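Local structure of ATP grasp ligase (Microcystis aeruginosa MRC, 5IG9) at residues K28-D33 and G53-G58. The protein is an ATP-grasp ligase encoded by mdnC that probably forms amide bonds at the expense of ATP, possibly with ribosomal S6-glutamic acid ligase activity. Sequence-based numbering, arbitrary orientation.
Sequences KAFRFD and GIITDG
Phe-30 and Phe-32 meet Ile-55 where two beta sheets of the pre-ATP-grasp domain face each other. Strand 29-33 is the edge of a parallel, Rossmann-like sheet and pairs with strand 3-7. Strand 54-57 is the middle strand of a small antiparallel sheet, between 42-47 and 60-63. The two strands run at 77° to each other, with axes 8.9 Å apart, and no hydrogen bond joins them. The contact is made by side chains.

Both phenylalanines place CG anti to the backbone N. The CB of Phe-30 points at strand 54-57. That of Phe-32 does not point straight at it, yet its ring carbons CD1 and CE1 still come near the same methyl group. Ile-55 CG2 lies 3.9 Å from Phe-30 CE2 and 4.0 Å from Phe-32 CD1. This branch is itself anti to the backbone N of Ile-55. The side chain of Ile-55 stands at about a right angle to that of Phe-32. Leu-4, Val-41, Val-43 and Leu-62 extend the apolar layer.

Asp-57 adds a contact of its CB, 4.2 Å from Phe-30 CZ. Its carboxylate and that of Asp-33 approach to 5.0 Å between OD2 atoms. Arg-36 forms salt bridges with both, which probably offsets their like charges. Asp-33 is also held by Arg-31: NE donates in the guanidinium plane to the syn lone pair of OD1, 2.8 Å away and almost straight at 177°.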
loop_
_atom_site.group_PDB
_atom_site.type_symbol
_atom_site.label_atom_id
_atom_site.label_comp_id
_atom_site.label_asym_id
_atom_site.label_seq_id
_atom_site.Cartn_x
_atom_site.Cartn_y
_atom_site.Cartn_z
ATOM N N LYS A 28 -17.461 -24.193 4.467
ATOM C CA LYS A 28 -17.926 -23.541 3.252
ATOM C C LYS A 28 -17.011 -22.376 2.894
ATOM O O LYS A 28 -16.240 -21.886 3.724
ATOM C CB LYS A 28 -19.376 -23.048 3.394
ATOM C CG LYS A 28 -19.661 -22.249 4.658
ATOM C CD LYS A 28 -20.121 -23.145 5.803
ATOM C CE LYS A 28 -20.460 -22.329 7.041
ATOM N NZ LYS A 28 -20.876 -23.187 8.185
ATOM N N ALA A 29 -17.108 -21.935 1.641
ATOM C CA ALA A 29 -16.257 -20.864 1.139
ATOM C C ALA A 29 -17.018 -20.023 0.127
ATOM O O ALA A 29 -17.717 -20.564 -0.735
ATOM C CB ALA A 29 -14.982 -21.425 0.501
ATOM N N PHE A 30 -16.867 -18.706 0.231
ATOM C CA PHE A 30 -17.467 -17.752 -0.693
ATOM C C PHE A 30 -16.371 -17.122 -1.538
ATOM O O PHE A 30 -15.368 -16.642 -0.999
ATOM C CB PHE A 30 -18.246 -16.671 0.064
ATOM C CG PHE A 30 -18.899 -15.646 -0.828
ATOM C CD1 PHE A 30 -20.181 -15.847 -1.312
ATOM C CD2 PHE A 30 -18.237 -14.478 -1.170
ATOM C CE1 PHE A 30 -20.786 -14.906 -2.128
ATOM C CE2 PHE A 30 -18.836 -13.533 -1.986
ATOM C CZ PHE A 30 -20.112 -13.748 -2.466
ATOM N N ARG A 31 -16.564 -17.121 -2.856
ATOM C CA ARG A 31 -15.617 -16.526 -3.792
ATOM C C ARG A 31 -16.048 -15.100 -4.115
ATOM O O ARG A 31 -17.155 -14.881 -4.616
ATOM C CB ARG A 31 -15.520 -17.353 -5.073
ATOM C CG ARG A 31 -14.772 -16.647 -6.195
ATOM C CD ARG A 31 -14.397 -17.600 -7.312
ATOM N NE ARG A 31 -13.697 -16.910 -8.388
ATOM C CZ ARG A 31 -13.008 -17.525 -9.341
ATOM N NH1 ARG A 31 -12.924 -18.847 -9.347
ATOM N NH2 ARG A 31 -12.396 -16.820 -10.284
ATOM N N PHE A 32 -15.165 -14.142 -3.854
ATOM C CA PHE A 32 -15.435 -12.725 -4.081
ATOM C C PHE A 32 -14.514 -12.231 -5.193
ATOM O O PHE A 32 -13.323 -12.004 -4.966
ATOM C CB PHE A 32 -15.236 -11.928 -2.794
ATOM C CG PHE A 32 -15.372 -10.437 -2.968
ATOM C CD1 PHE A 32 -16.405 -9.901 -3.721
ATOM C CD2 PHE A 32 -14.482 -9.571 -2.352
ATOM C CE1 PHE A 32 -16.536 -8.529 -3.875
ATOM C CE2 PHE A 32 -14.610 -8.199 -2.500
ATOM C CZ PHE A 32 -15.638 -7.678 -3.262
ATOM N N ASP A 33 -15.068 -12.060 -6.392
ATOM C CA ASP A 33 -14.299 -11.570 -7.535
ATOM C C ASP A 33 -14.225 -10.053 -7.448
ATOM O O ASP A 33 -15.211 -9.352 -7.694
ATOM C CB ASP A 33 -14.923 -12.030 -8.847
ATOM C CG ASP A 33 -14.844 -13.535 -9.034
ATOM O OD1 ASP A 33 -13.896 -14.153 -8.504
ATOM O OD2 ASP A 33 -15.731 -14.102 -9.707
ATOM N N GLY A 53 -22.971 -6.303 7.453
ATOM C CA GLY A 53 -22.332 -6.209 6.154
ATOM C C GLY A 53 -22.586 -7.461 5.338
ATOM O O GLY A 53 -22.652 -8.579 5.863
ATOM N N ILE A 54 -22.736 -7.277 4.033
ATOM C CA ILE A 54 -23.232 -8.348 3.176
ATOM C C ILE A 54 -22.681 -8.153 1.771
ATOM O O ILE A 54 -22.666 -7.039 1.235
ATOM C CB ILE A 54 -24.776 -8.383 3.190
ATOM C CG1 ILE A 54 -25.309 -9.499 2.305
ATOM C CG2 ILE A 54 -25.357 -7.035 2.792
ATOM C CD1 ILE A 54 -26.780 -9.715 2.478
ATOM N N ILE A 55 -22.226 -9.253 1.181
ATOM C CA ILE A 55 -21.762 -9.294 -0.200
ATOM C C ILE A 55 -22.749 -10.138 -0.990
ATOM O O ILE A 55 -23.018 -11.290 -0.625
ATOM C CB ILE A 55 -20.346 -9.883 -0.306
ATOM C CG1 ILE A 55 -19.414 -9.221 0.707
ATOM C CG2 ILE A 55 -19.813 -9.733 -1.719
ATOM C CD1 ILE A 55 -18.020 -9.784 0.697
ATOM N N THR A 56 -23.287 -9.573 -2.067
ATOM C CA THR A 56 -24.280 -10.251 -2.890
ATOM C C THR A 56 -23.733 -10.440 -4.298
ATOM O O THR A 56 -23.343 -9.465 -4.947
ATOM C CB THR A 56 -25.590 -9.461 -2.939
ATOM O OG1 THR A 56 -26.092 -9.261 -1.610
ATOM C CG2 THR A 56 -26.627 -10.205 -3.762
ATOM N N ASP A 57 -23.713 -11.690 -4.766
ATOM C CA ASP A 57 -23.303 -12.037 -6.130
ATOM C C ASP A 57 -24.390 -12.919 -6.738
ATOM O O ASP A 57 -24.353 -14.145 -6.588
ATOM C CB ASP A 57 -21.948 -12.745 -6.136
ATOM C CG ASP A 57 -21.348 -12.871 -7.531
ATOM O OD1 ASP A 57 -22.059 -12.601 -8.524
ATOM O OD2 ASP A 57 -20.163 -13.247 -7.633
ATOM N N GLY A 58 -25.345 -12.298 -7.430
ATOM C CA GLY A 58 -26.450 -13.027 -8.030
ATOM C C GLY A 58 -27.251 -13.788 -6.994
ATOM O O GLY A 58 -27.745 -13.202 -6.025
#